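Local coordinates for protein putative methylthioribose-1-phosphate isomerase (Archaeoglobus fulgidus, PDB 1T5O) that probably interconverts 5-methylthioribose 1-phosphate and 5-methylthioribulose 1-phosphate, an aldose-ketose isomerisation in methionine biosynthesis, at residues A[186-191]-A[242-247]; A[248-253]-A[259-264]; A[197-202]-A[207-212]; A[235-240]-A[277-282]. All blocks are in the same frame, centred on the assembly; numbering follows the deposited sequence.

Contact 1 (A[186-191]-A[242-247]); sequences CETRPL and FNKIGT
Lys-244 and Ile-245 lean on segment 186-191, which leads from the end of strand 182-186 of a Rossmann-like sheet into a loop, and the meeting place is the predicted substrate site of the isomerase. Along the second segment, Asn-243, itself predicted to bind substrate, gives an N-H from ND2 to Thr-247 OG1, the partner tilted 22° out of the amide plane. Lys-244, also a predicted substrate ligand, comes next. Its CG lies anti to the backbone N (chi1 178°), which sets it 3.7 Å from Thr-188 CG2; beyond it the chain bends at chi2 and chi3. On its other branch Thr-188 OG1 donates to Cys-186 O at 2.8 Å, from above the carbonyl plane, and is also bonded to the backbone N of Cys-154, the predicted transition-state stabiliser. Replacing Thr-188 by an alanine would probably open a gap beside Lys-244 CG and leave Cys-186 O without this donor. Ile-245 then sends CD1 to 4.2 Å from Pro-190 CD, the Arg-189 to Pro-190 peptide bond being cis, while a water donates to both Arg-189 O and Ile-245 O. At the backbone angles of Gly-246, N-cap of helix 247-256, a CB would run into Ile-245 O. Across the type II turn, Lys-244 O at its start takes two donors from Thr-247 at its end, N at 3.1 Å and, in the carbonyl plane on a lone pair, OG1 at 2.8 Å.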
loop_
_atom_site.group_PDB
_atom_site.type_symbol
_atom_site.label_atom_id
_atom_site.label_comp_id
_atom_site.label_asym_id
_atom_site.label_seq_id
_atom_site.Cartn_x
_atom_site.Cartn_y
_atom_site.Cartn_z
ATOM N N CYS A 186 4.861 2.043 -8.547
ATOM C CA CYS A 186 4.141 1.788 -7.295
ATOM C C CYS A 186 5.029 0.947 -6.396
ATOM O O CYS A 186 5.616 -0.027 -6.868
ATOM C CB CYS A 186 2.843 1.039 -7.589
ATOM S SG CYS A 186 1.710 2.125 -8.437
ATOM N N GLU A 187 5.112 1.295 -5.105
ATOM C CA GLU A 187 6.001 0.580 -4.196
ATOM C C GLU A 187 5.718 -0.911 -4.181
ATOM O O GLU A 187 6.632 -1.701 -4.002
ATOM C CB GLU A 187 5.948 1.167 -2.774
ATOM C CG GLU A 187 4.737 0.763 -1.963
ATOM C CD GLU A 187 4.776 1.303 -0.529
ATOM O OE1 GLU A 187 5.883 1.434 0.050
ATOM O OE2 GLU A 187 3.685 1.572 0.028
ATOM N N THR A 188 4.455 -1.274 -4.404
ATOM C CA THR A 188 3.998 -2.661 -4.467
ATOM C C THR A 188 4.064 -3.427 -3.133
ATOM O O THR A 188 4.937 -4.267 -2.919
ATOM C CB THR A 188 4.781 -3.465 -5.573
ATOM O OG1 THR A 188 4.765 -2.718 -6.800
ATOM C CG2 THR A 188 4.122 -4.851 -5.819
ATOM N N ARG A 189 3.126 -3.137 -2.240
ATOM C CA ARG A 189 3.067 -3.830 -0.949
ATOM C C ARG A 189 2.618 -5.290 -1.167
ATOM O O ARG A 189 2.064 -5.600 -2.200
ATOM C CB ARG A 189 2.097 -3.090 -0.028
ATOM C CG ARG A 189 2.644 -1.723 0.405
ATOM C CD ARG A 189 3.763 -1.919 1.376
ATOM N NE ARG A 189 3.247 -2.488 2.623
ATOM C CZ ARG A 189 3.997 -3.083 3.544
ATOM N NH1 ARG A 189 5.312 -3.205 3.366
ATOM N NH2 ARG A 189 3.434 -3.553 4.648
ATOM N N PRO A 190 2.887 -6.196 -0.211
ATOM C CA PRO A 190 3.593 -5.947 1.054
ATOM C C PRO A 190 5.107 -6.238 0.998
ATOM O O PRO A 190 5.797 -6.053 1.998
ATOM C CB PRO A 190 2.883 -6.887 2.026
ATOM C CG PRO A 190 2.708 -8.105 1.174
ATOM C CD PRO A 190 2.195 -7.502 -0.157
ATOM N N LEU A 191 5.621 -6.690 -0.148
ATOM C CA LEU A 191 7.047 -7.003 -0.259
ATOM C C LEU A 191 7.893 -5.914 -0.889
ATOM O O LEU A 191 9.114 -6.046 -0.954
ATOM C CB LEU A 191 7.241 -8.312 -1.041
ATOM C CG LEU A 191 7.770 -9.510 -0.243
ATOM C CD1 LEU A 191 7.188 -9.515 1.164
ATOM C CD2 LEU A 191 7.445 -10.815 -0.980
ATOM N N PHE A 242 -3.405 -12.817 -14.534
ATOM C CA PHE A 242 -3.034 -12.921 -13.127
ATOM C C PHE A 242 -1.647 -12.269 -12.955
ATOM O O PHE A 242 -0.705 -12.589 -13.685
ATOM C CB PHE A 242 -2.991 -14.386 -12.642
ATOM C CG PHE A 242 -4.370 -15.019 -12.469
ATOM C CD1 PHE A 242 -5.057 -15.537 -13.570
ATOM C CD2 PHE A 242 -4.990 -15.052 -11.219
ATOM C CE1 PHE A 242 -6.339 -16.077 -13.433
ATOM C CE2 PHE A 242 -6.287 -15.593 -11.067
ATOM C CZ PHE A 242 -6.958 -16.107 -12.193
ATOM N N ASN A 243 -1.530 -11.327 -12.014
ATOM C CA ASN A 243 -0.241 -10.667 -11.775
ATOM C C ASN A 243 -0.186 -10.307 -10.294
ATOM O O ASN A 243 -1.166 -10.519 -9.592
ATOM C CB ASN A 243 -0.119 -9.419 -12.669
ATOM C CG ASN A 243 1.289 -8.903 -12.730
ATOM O OD1 ASN A 243 2.224 -9.668 -12.976
ATOM N ND2 ASN A 243 1.464 -7.601 -12.492
ATOM N N LYS A 244 0.953 -9.793 -9.814
ATOM C CA LYS A 244 1.113 -9.421 -8.397
ATOM C C LYS A 244 -0.128 -8.699 -7.847
ATOM O O LYS A 244 -0.622 -7.764 -8.493
ATOM C CB LYS A 244 2.345 -8.508 -8.230
ATOM C CG LYS A 244 2.563 -8.030 -6.792
ATOM C CD LYS A 244 2.756 -9.216 -5.842
ATOM C CE LYS A 244 3.924 -10.098 -6.299
ATOM N NZ LYS A 244 4.199 -11.292 -5.428
ATOM N N ILE A 245 -0.630 -9.096 -6.672
ATOM C CA ILE A 245 -1.831 -8.417 -6.140
ATOM C C ILE A 245 -1.706 -6.909 -6.230
ATOM O O ILE A 245 -0.669 -6.331 -5.908
ATOM C CB ILE A 245 -2.157 -8.631 -4.622
ATOM C CG1 ILE A 245 -1.135 -9.541 -4.006
ATOM C CG2 ILE A 245 -3.668 -8.959 -4.409
ATOM C CD1 ILE A 245 0.029 -8.777 -3.578
ATOM N N GLY A 246 -2.802 -6.276 -6.629
ATOM C CA GLY A 246 -2.813 -4.828 -6.726
ATOM C C GLY A 246 -2.956 -4.419 -8.169
ATOM O O GLY A 246 -3.499 -3.359 -8.477
ATOM N N THR A 247 -2.472 -5.280 -9.059
ATOM C CA THR A 247 -2.537 -5.005 -10.487
ATOM C C THR A 247 -3.982 -4.734 -10.923
ATOM O O THR A 247 -4.241 -3.761 -11.655
ATOM C CB THR A 247 -1.957 -6.189 -11.313
ATOM O OG1 THR A 247 -0.597 -6.405 -10.933
ATOM C CG2 THR A 247 -2.020 -5.884 -12.803
HETATM O O HOH W 1 0.317 -4.581 -4.112
#

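Contact 2 (A[248-253]-A[259-264]); sequences YTVSVV and IPFYVA
Phe-261 carries nearly the whole of this contact, reaching from the first residue of strand 261-264 to the helix 247-256. Its CB points toward the helix, and a chi1 of -175°, which puts CG anti to the backbone N, delivers the ring against Ser-251. CD1 lies 3.9 Å from Ser-251 CA, and CE1 comes closer to the same CA, at 3.6 Å. At the tip, CZ meets Ser-251 CB at 3.7 Å. That methylene sits over one face in a CH-pi contact, 19° off the ring normal, whereas Val-250 CG1 touches CE1 from the ring edge at 4.1 Å. Ser-251 OG turns back to Tyr-248 O, bonding on a lone pair at 2.7 Å, so the serine offers its carbon to the ring. A serine in place of Phe-261 would probably open a gap beneath the helix and leave Ser-251 CB without its aromatic face. Helix 247-256 leads into strand 261-264, which lies parallel beside strand 228-231, and its packing on this mainly parallel sheet is consistent with a Rossmann-like alpha/beta fold.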
loop_
_atom_site.group_PDB
_atom_site.type_symbol
_atom_site.label_atom_id
_atom_site.label_comp_id
_atom_site.label_asym_id
_atom_site.label_seq_id
_atom_site.Cartn_x
_atom_site.Cartn_y
_atom_site.Cartn_z
ATOM N N TYR A 248 -4.913 -5.564 -10.466
ATOM C CA TYR A 248 -6.322 -5.377 -10.837
ATOM C C TYR A 248 -6.807 -3.991 -10.403
ATOM O O TYR A 248 -7.484 -3.286 -11.177
ATOM C CB TYR A 248 -7.222 -6.471 -10.207
ATOM C CG TYR A 248 -8.704 -6.131 -10.302
ATOM C CD1 TYR A 248 -9.467 -5.879 -9.143
ATOM C CD2 TYR A 248 -9.321 -5.984 -11.544
ATOM C CE1 TYR A 248 -10.823 -5.488 -9.242
ATOM C CE2 TYR A 248 -10.659 -5.594 -11.654
ATOM C CZ TYR A 248 -11.403 -5.352 -10.490
ATOM O OH TYR A 248 -12.726 -4.996 -10.594
ATOM N N THR A 249 -6.457 -3.587 -9.184
ATOM C CA THR A 249 -6.855 -2.264 -8.701
ATOM C C THR A 249 -6.361 -1.196 -9.653
ATOM O O THR A 249 -7.103 -0.311 -10.019
ATOM C CB THR A 249 -6.270 -1.965 -7.297
ATOM O OG1 THR A 249 -6.770 -2.937 -6.383
ATOM C CG2 THR A 249 -6.708 -0.560 -6.793
ATOM N N VAL A 250 -5.087 -1.254 -10.013
ATOM C CA VAL A 250 -4.535 -0.278 -10.941
ATOM C C VAL A 250 -5.334 -0.300 -12.248
ATOM O O VAL A 250 -5.638 0.757 -12.814
ATOM C CB VAL A 250 -3.044 -0.560 -11.263
ATOM C CG1 VAL A 250 -2.514 0.492 -12.317
ATOM C CG2 VAL A 250 -2.211 -0.498 -9.971
ATOM N N SER A 251 -5.703 -1.499 -12.707
ATOM C CA SER A 251 -6.462 -1.598 -13.958
ATOM C C SER A 251 -7.844 -0.921 -13.875
ATOM O O SER A 251 -8.348 -0.404 -14.877
ATOM C CB SER A 251 -6.612 -3.071 -14.395
ATOM O OG SER A 251 -7.762 -3.692 -13.811
ATOM N N VAL A 252 -8.450 -0.906 -12.693
ATOM C CA VAL A 252 -9.773 -0.312 -12.554
ATOM C C VAL A 252 -9.672 1.217 -12.654
ATOM O O VAL A 252 -10.480 1.846 -13.330
ATOM C CB VAL A 252 -10.431 -0.713 -11.198
ATOM C CG1 VAL A 252 -11.740 0.107 -10.945
ATOM C CG2 VAL A 252 -10.782 -2.198 -11.224
ATOM N N VAL A 253 -8.675 1.798 -11.989
ATOM C CA VAL A 253 -8.488 3.245 -12.010
ATOM C C VAL A 253 -8.128 3.683 -13.438
ATOM O O VAL A 253 -8.688 4.652 -13.964
ATOM C CB VAL A 253 -7.390 3.655 -10.994
ATOM C CG1 VAL A 253 -7.197 5.183 -11.002
ATOM C CG2 VAL A 253 -7.809 3.204 -9.590
ATOM N N ILE A 259 -7.033 5.405 -19.522
ATOM C CA ILE A 259 -5.595 5.350 -19.683
ATOM C C ILE A 259 -5.224 3.976 -20.225
ATOM O O ILE A 259 -5.597 2.978 -19.644
ATOM C CB ILE A 259 -4.905 5.596 -18.344
ATOM C CG1 ILE A 259 -5.301 6.994 -17.863
ATOM C CG2 ILE A 259 -3.402 5.429 -18.490
ATOM C CD1 ILE A 259 -4.458 7.511 -16.719
ATOM N N PRO A 260 -4.493 3.921 -21.363
ATOM C CA PRO A 260 -4.110 2.617 -21.932
ATOM C C PRO A 260 -3.415 1.746 -20.894
ATOM O O PRO A 260 -2.518 2.218 -20.190
ATOM C CB PRO A 260 -3.190 2.999 -23.112
ATOM C CG PRO A 260 -3.781 4.365 -23.564
ATOM C CD PRO A 260 -4.078 5.044 -22.229
ATOM N N PHE A 261 -3.859 0.487 -20.782
ATOM C CA PHE A 261 -3.292 -0.459 -19.815
ATOM C C PHE A 261 -2.724 -1.652 -20.600
ATOM O O PHE A 261 -3.453 -2.416 -21.239
ATOM C CB PHE A 261 -4.392 -0.912 -18.831
ATOM C CG PHE A 261 -3.894 -1.796 -17.715
ATOM C CD1 PHE A 261 -3.553 -1.253 -16.471
ATOM C CD2 PHE A 261 -3.824 -3.186 -17.889
ATOM C CE1 PHE A 261 -3.160 -2.068 -15.414
ATOM C CE2 PHE A 261 -3.428 -4.015 -16.831
ATOM C CZ PHE A 261 -3.097 -3.461 -15.598
ATOM N N TYR A 262 -1.410 -1.788 -20.573
ATOM C CA TYR A 262 -0.755 -2.860 -21.314
ATOM C C TYR A 262 -0.148 -3.921 -20.417
ATOM O O TYR A 262 0.337 -3.619 -19.329
ATOM C CB TYR A 262 0.356 -2.266 -22.204
ATOM C CG TYR A 262 -0.165 -1.290 -23.224
ATOM C CD1 TYR A 262 -1.085 -1.698 -24.197
ATOM C CD2 TYR A 262 0.252 0.056 -23.210
ATOM C CE1 TYR A 262 -1.570 -0.802 -25.123
ATOM C CE2 TYR A 262 -0.240 0.979 -24.145
ATOM C CZ TYR A 262 -1.142 0.542 -25.092
ATOM O OH TYR A 262 -1.609 1.412 -26.033
ATOM N N VAL A 263 -0.192 -5.165 -20.880
ATOM C CA VAL A 263 0.421 -6.263 -20.146
ATOM C C VAL A 263 1.501 -6.846 -21.076
ATOM O O VAL A 263 1.218 -7.271 -22.202
ATOM C CB VAL A 263 -0.598 -7.386 -19.789
ATOM C CG1 VAL A 263 0.157 -8.532 -19.165
ATOM C CG2 VAL A 263 -1.670 -6.857 -18.805
ATOM N N ALA A 264 2.738 -6.836 -20.616
ATOM C CA ALA A 264 3.832 -7.361 -21.427
ATOM C C ALA A 264 4.158 -8.770 -20.931
ATOM O O ALA A 264 4.517 -8.950 -19.767
ATOM C CB ALA A 264 5.075 -6.438 -21.291
#

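Contact 3 (A[197-202]-A[207-212]); sequences LTCWEL and IDVTLI
Leu-202 O accepts the backbone N-H of Ile-207 at 2.9 Å. The bond ties helix 193-204 to Ile-207, in the connection leading to strand 208-212, within a beta-alpha-beta unit formed by strand 182-186, this helix and strand 208-212. The short helix and strand segments run almost antiparallel, at 157°, with their axes 8.5 Å apart, as expected when a helix returns across the face of a parallel sheet. Beyond the bond, the interface is buried and apolar, and Leu-202 divides its two methyls between two residues. CD2 rests against Ile-207 CB at 3.9 Å, the side chains crossing obliquely, while CD1 reaches Val-209 CG2 at 3.9 Å, where leucine and valine meet at about a right angle. Because Val-209 holds CG1 in the more hindered place between the backbone N and the carbonyl carbon (chi1 64°), CG2 falls anti to N and between Leu-202 and Cys-199. Alternate strand residues thus serve the helix, since Asp-208 and Thr-210 turn their side chains away. Thr-210 and Leu-211 also pair with a strand of the second subunit, so the sheet continues across the dimer interface. One turn back along the helix, Cys-199 SG bridges two strand residues, touching Val-209 CG2 at 4.1 Å and lying closer to Leu-211, 3.6 Å from its CG.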
loop_
_atom_site.group_PDB
_atom_site.type_symbol
_atom_site.label_atom_id
_atom_site.label_comp_id
_atom_site.label_asym_id
_atom_site.label_seq_id
_atom_site.Cartn_x
_atom_site.Cartn_y
_atom_site.Cartn_z
ATOM N N LEU A 197 13.242 -3.022 -6.036
ATOM C CA LEU A 197 13.806 -3.509 -7.282
ATOM C C LEU A 197 13.601 -2.623 -8.508
ATOM O O LEU A 197 14.558 -2.286 -9.191
ATOM C CB LEU A 197 13.257 -4.922 -7.527
ATOM C CG LEU A 197 13.352 -5.853 -6.291
ATOM C CD1 LEU A 197 12.798 -7.261 -6.591
ATOM C CD2 LEU A 197 14.821 -5.989 -5.850
ATOM N N THR A 198 12.363 -2.233 -8.782
ATOM C CA THR A 198 12.115 -1.423 -9.960
ATOM C C THR A 198 12.817 -0.075 -9.921
ATOM O O THR A 198 13.418 0.339 -10.919
ATOM C CB THR A 198 10.604 -1.227 -10.163
ATOM O OG1 THR A 198 10.045 -2.491 -10.515
ATOM C CG2 THR A 198 10.311 -0.215 -11.247
ATOM N N CYS A 199 12.750 0.616 -8.787
ATOM C CA CYS A 199 13.405 1.905 -8.713
ATOM C C CYS A 199 14.933 1.739 -8.868
ATOM O O CYS A 199 15.597 2.587 -9.456
ATOM C CB CYS A 199 13.058 2.624 -7.406
ATOM S SG CYS A 199 11.334 3.263 -7.316
ATOM N N TRP A 200 15.471 0.653 -8.325
ATOM C CA TRP A 200 16.897 0.392 -8.419
ATOM C C TRP A 200 17.351 0.179 -9.865
ATOM O O TRP A 200 18.232 0.896 -10.371
ATOM C CB TRP A 200 17.278 -0.837 -7.587
ATOM C CG TRP A 200 18.780 -1.043 -7.550
ATOM C CD1 TRP A 200 19.680 -0.426 -6.704
ATOM C CD2 TRP A 200 19.569 -1.805 -8.486
ATOM N NE1 TRP A 200 20.965 -0.757 -7.074
ATOM C CE2 TRP A 200 20.926 -1.596 -8.159
ATOM C CE3 TRP A 200 19.251 -2.638 -9.573
ATOM C CZ2 TRP A 200 21.978 -2.189 -8.880
ATOM C CZ3 TRP A 200 20.302 -3.232 -10.298
ATOM C CH2 TRP A 200 21.648 -2.999 -9.943
ATOM N N GLU A 201 16.747 -0.786 -10.549
ATOM C CA GLU A 201 17.181 -1.043 -11.917
ATOM C C GLU A 201 16.934 0.119 -12.871
ATOM O O GLU A 201 17.686 0.283 -13.833
ATOM C CB GLU A 201 16.571 -2.339 -12.473
ATOM C CG GLU A 201 15.050 -2.326 -12.692
ATOM C CD GLU A 201 14.599 -3.563 -13.427
ATOM O OE1 GLU A 201 14.668 -3.588 -14.670
ATOM O OE2 GLU A 201 14.210 -4.546 -12.760
ATOM N N LEU A 202 15.927 0.951 -12.612
ATOM C CA LEU A 202 15.700 2.063 -13.521
ATOM C C LEU A 202 16.727 3.164 -13.224
ATOM O O LEU A 202 17.323 3.741 -14.140
ATOM C CB LEU A 202 14.262 2.599 -13.389
ATOM C CG LEU A 202 13.175 1.656 -13.948
ATOM C CD1 LEU A 202 11.786 2.193 -13.637
ATOM C CD2 LEU A 202 13.362 1.503 -15.433
ATOM N N ILE A 207 17.076 5.783 -16.166
ATOM C CA ILE A 207 15.709 6.054 -16.597
ATOM C C ILE A 207 14.981 6.772 -15.458
ATOM O O ILE A 207 15.006 6.296 -14.325
ATOM C CB ILE A 207 15.007 4.738 -16.964
ATOM C CG1 ILE A 207 15.794 4.098 -18.126
ATOM C CG2 ILE A 207 13.556 4.998 -17.318
ATOM C CD1 ILE A 207 15.198 2.842 -18.726
ATOM N N ASP A 208 14.370 7.922 -15.753
ATOM C CA ASP A 208 13.658 8.698 -14.724
ATOM C C ASP A 208 12.544 7.860 -14.092
ATOM O O ASP A 208 11.774 7.202 -14.797
ATOM C CB ASP A 208 13.028 9.961 -15.306
ATOM C CG ASP A 208 14.058 10.998 -15.721
ATOM O OD1 ASP A 208 13.664 12.009 -16.354
ATOM O OD2 ASP A 208 15.257 10.813 -15.415
ATOM N N VAL A 209 12.489 7.875 -12.772
ATOM C CA VAL A 209 11.466 7.140 -12.032
ATOM C C VAL A 209 11.079 7.901 -10.762
ATOM O O VAL A 209 11.935 8.469 -10.059
ATOM C CB VAL A 209 11.940 5.697 -11.647
ATOM C CG1 VAL A 209 13.145 5.770 -10.686
ATOM C CG2 VAL A 209 10.758 4.894 -10.984
ATOM N N THR A 210 9.776 7.930 -10.498
ATOM C CA THR A 210 9.227 8.554 -9.301
ATOM C C THR A 210 8.453 7.442 -8.568
ATOM O O THR A 210 7.665 6.710 -9.178
ATOM C CB THR A 210 8.285 9.726 -9.662
ATOM O OG1 THR A 210 9.010 10.661 -10.459
ATOM C CG2 THR A 210 7.785 10.442 -8.406
ATOM N N LEU A 211 8.704 7.337 -7.270
ATOM C CA LEU A 211 8.137 6.318 -6.374
ATOM C C LEU A 211 6.896 6.848 -5.686
ATOM O O LEU A 211 6.906 7.959 -5.152
ATOM C CB LEU A 211 9.168 5.985 -5.290
ATOM C CG LEU A 211 9.342 4.613 -4.614
ATOM C CD1 LEU A 211 9.790 4.823 -3.209
ATOM C CD2 LEU A 211 8.099 3.775 -4.662
ATOM N N ILE A 212 5.830 6.050 -5.691
ATOM C CA ILE A 212 4.567 6.437 -5.036
ATOM C C ILE A 212 4.041 5.214 -4.353
ATOM O O ILE A 212 4.517 4.111 -4.617
ATOM C CB ILE A 212 3.456 6.865 -6.039
ATOM C CG1 ILE A 212 3.128 5.726 -7.038
ATOM C CG2 ILE A 212 3.881 8.089 -6.783
ATOM C CD1 ILE A 212 1.881 6.038 -7.906
#

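Contact 4 (A[235-240]-A[277-282]); sequences RIVRDA and KDVVIE
The guanidinium of Arg-235 meets Val-279 with its edge: Val-279 CG1 lies in the plane of the group, 3.9 Å from NH2, whereas CG2 approaches NE obliquely at 3.8 Å. This is a strand-to-loop contact at the start of a beta hairpin, whose strands 235-237 and 240-244 are joined by a type I turn from Val-237 to Ala-240. Arg-235 follows directly on Asp-234, the predicted proton donor. The arginine chain bends at chi2 and chi3, which brings its planar end round to Val-279 from the opposite direction. Both methyls of Val-279 touch the hairpin. The branch anti to the backbone N, CG1 (chi1 -178°), goes to the arginine, and CG2 is shared between Arg-235 NE and Val-237 CG1, the latter at 4.1 Å. The two valines cross at a slant, and Phe-242 from the second hairpin strand packs against both. The far end of the contact is polar. Asp-239 OD2 is bonded to the backbone N of Ala-276, which ties the turn to the residue just before segment 277-282. Its other carboxylate oxygen works through a water, which donates to Asp-239 OD1 at 2.7 Å and accepts from Lys-277 N at 2.8 Å.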
loop_
_atom_site.group_PDB
_atom_site.type_symbol
_atom_site.label_atom_id
_atom_site.label_comp_id
_atom_site.label_asym_id
_atom_site.label_seq_id
_atom_site.Cartn_x
_atom_site.Cartn_y
_atom_site.Cartn_z
ATOM N N ARG A 235 0.541 -15.069 -15.270
ATOM C CA ARG A 235 -0.189 -16.076 -16.014
ATOM C C ARG A 235 -1.381 -15.457 -16.711
ATOM O O ARG A 235 -2.141 -14.704 -16.099
ATOM C CB ARG A 235 -0.682 -17.162 -15.072
ATOM C CG ARG A 235 -0.904 -18.453 -15.795
ATOM C CD ARG A 235 -2.267 -18.974 -15.552
ATOM N NE ARG A 235 -2.471 -19.541 -14.228
ATOM C CZ ARG A 235 -1.744 -20.517 -13.680
ATOM N NH1 ARG A 235 -0.711 -21.049 -14.325
ATOM N NH2 ARG A 235 -2.111 -21.035 -12.506
ATOM N N ILE A 236 -1.570 -15.805 -17.977
ATOM C CA ILE A 236 -2.684 -15.251 -18.727
ATOM C C ILE A 236 -3.613 -16.358 -19.205
ATOM O O ILE A 236 -3.201 -17.237 -19.963
ATOM C CB ILE A 236 -2.177 -14.431 -19.924
ATOM C CG1 ILE A 236 -1.260 -13.293 -19.401
ATOM C CG2 ILE A 236 -3.400 -13.879 -20.721
ATOM C CD1 ILE A 236 -0.581 -12.430 -20.453
ATOM N N VAL A 237 -4.861 -16.318 -18.732
ATOM C CA VAL A 237 -5.867 -17.311 -19.105
ATOM C C VAL A 237 -6.873 -16.629 -20.032
ATOM O O VAL A 237 -6.762 -15.425 -20.282
ATOM C CB VAL A 237 -6.543 -17.932 -17.850
ATOM C CG1 VAL A 237 -5.475 -18.670 -17.023
ATOM C CG2 VAL A 237 -7.252 -16.847 -17.008
ATOM N N ARG A 238 -7.858 -17.372 -20.532
ATOM C CA ARG A 238 -8.776 -16.809 -21.508
ATOM C C ARG A 238 -9.599 -15.612 -21.126
ATOM O O ARG A 238 -10.025 -14.871 -22.012
ATOM C CB ARG A 238 -9.695 -17.892 -22.082
ATOM C CG ARG A 238 -8.920 -18.946 -22.850
ATOM C CD ARG A 238 -9.759 -19.611 -23.924
ATOM N NE ARG A 238 -11.035 -20.092 -23.428
ATOM C CZ ARG A 238 -11.206 -21.197 -22.713
ATOM N NH1 ARG A 238 -10.169 -21.963 -22.392
ATOM N NH2 ARG A 238 -12.425 -21.541 -22.330
ATOM N N ASP A 239 -9.845 -15.416 -19.838
ATOM C CA ASP A 239 -10.625 -14.260 -19.411
ATOM C C ASP A 239 -9.882 -13.368 -18.439
ATOM O O ASP A 239 -10.477 -12.454 -17.861
ATOM C CB ASP A 239 -11.934 -14.715 -18.767
ATOM C CG ASP A 239 -11.724 -15.729 -17.627
ATOM O OD1 ASP A 239 -12.713 -16.052 -16.951
ATOM O OD2 ASP A 239 -10.591 -16.218 -17.404
ATOM N N ALA A 240 -8.588 -13.597 -18.229
ATOM C CA ALA A 240 -7.909 -12.738 -17.255
ATOM C C ALA A 240 -6.407 -12.800 -17.194
ATOM O O ALA A 240 -5.798 -13.771 -17.596
ATOM C CB ALA A 240 -8.460 -13.015 -15.838
ATOM N N LYS A 277 -11.567 -19.252 -13.416
ATOM C CA LYS A 277 -12.146 -20.151 -12.430
ATOM C C LYS A 277 -11.263 -21.384 -12.145
ATOM O O LYS A 277 -11.379 -22.003 -11.094
ATOM C CB LYS A 277 -13.556 -20.583 -12.875
ATOM C CG LYS A 277 -13.583 -21.787 -13.808
ATOM C CD LYS A 277 -15.006 -22.135 -14.199
ATOM C CE LYS A 277 -15.136 -23.577 -14.684
ATOM N NZ LYS A 277 -14.833 -24.589 -13.610
ATOM N N ASP A 278 -10.342 -21.712 -13.043
ATOM C CA ASP A 278 -9.478 -22.880 -12.824
ATOM C C ASP A 278 -8.288 -22.595 -11.918
ATOM O O ASP A 278 -7.621 -23.519 -11.432
ATOM C CB ASP A 278 -8.901 -23.376 -14.153
ATOM C CG ASP A 278 -9.946 -23.836 -15.115
ATOM O OD1 ASP A 278 -9.777 -23.549 -16.311
ATOM O OD2 ASP A 278 -10.913 -24.501 -14.684
ATOM N N VAL A 279 -8.018 -21.313 -11.694
ATOM C CA VAL A 279 -6.843 -20.890 -10.945
ATOM C C VAL A 279 -7.056 -20.669 -9.458
ATOM O O VAL A 279 -8.016 -20.018 -9.051
ATOM C CB VAL A 279 -6.299 -19.581 -11.584
ATOM C CG1 VAL A 279 -5.027 -19.112 -10.880
ATOM C CG2 VAL A 279 -6.061 -19.801 -13.076
ATOM N N VAL A 280 -6.170 -21.207 -8.633
ATOM C CA VAL A 280 -6.313 -20.969 -7.209
ATOM C C VAL A 280 -5.232 -19.979 -6.798
ATOM O O VAL A 280 -4.054 -20.141 -7.145
ATOM C CB VAL A 280 -6.187 -22.269 -6.375
ATOM C CG1 VAL A 280 -7.252 -23.277 -6.806
ATOM C CG2 VAL A 280 -4.816 -22.851 -6.523
ATOM N N ILE A 281 -5.633 -18.920 -6.105
ATOM C CA ILE A 281 -4.666 -17.920 -5.650
ATOM C C ILE A 281 -4.199 -18.251 -4.244
ATOM O O ILE A 281 -4.978 -18.289 -3.302
ATOM C CB ILE A 281 -5.255 -16.482 -5.659
ATOM C CG1 ILE A 281 -5.543 -16.035 -7.104
ATOM C CG2 ILE A 281 -4.253 -15.504 -4.983
ATOM C CD1 ILE A 281 -6.507 -14.837 -7.191
ATOM N N GLU A 282 -2.907 -18.477 -4.122
ATOM C CA GLU A 282 -2.282 -18.802 -2.852
ATOM C C GLU A 282 -2.167 -17.594 -1.925
ATOM O O GLU A 282 -2.051 -16.458 -2.371
ATOM C CB GLU A 282 -0.892 -19.372 -3.136
ATOM C CG GLU A 282 -0.226 -18.695 -4.348
ATOM C CD GLU A 282 0.776 -19.606 -5.084
ATOM O OE1 GLU A 282 0.489 -20.823 -5.247
ATOM O OE2 GLU A 282 1.843 -19.105 -5.514
HETATM O O HOH W 2 -13.347 -17.930 -15.098
#

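How the contacts relate
Contacts 1, 2 and 3 are buried and contact 4 only partly so; the first three lie along the second subunit, which contact 4 touches through Ile-281. Contacts 2 and 3 pack helices on different strands of the same main sheet: contact 2 through one aromatic ring, contact 3 through branched aliphatic side chains, a cysteine and a direct backbone hydrogen bond. Contact 1, at the predicted site, has small apolar touches and one water between backbone carbonyls; in contact 4 the water joins a carboxylate to a backbone N. Contact 3 is nested inside the loop closed by contact 1, and Glu-187 N meets Ile-212 O there. Contacts 1 and 4 share the small antiparallel sheet, joined by Phe-242, while Thr-247 CG2 on Phe-261 CZ links contacts 1 and 2.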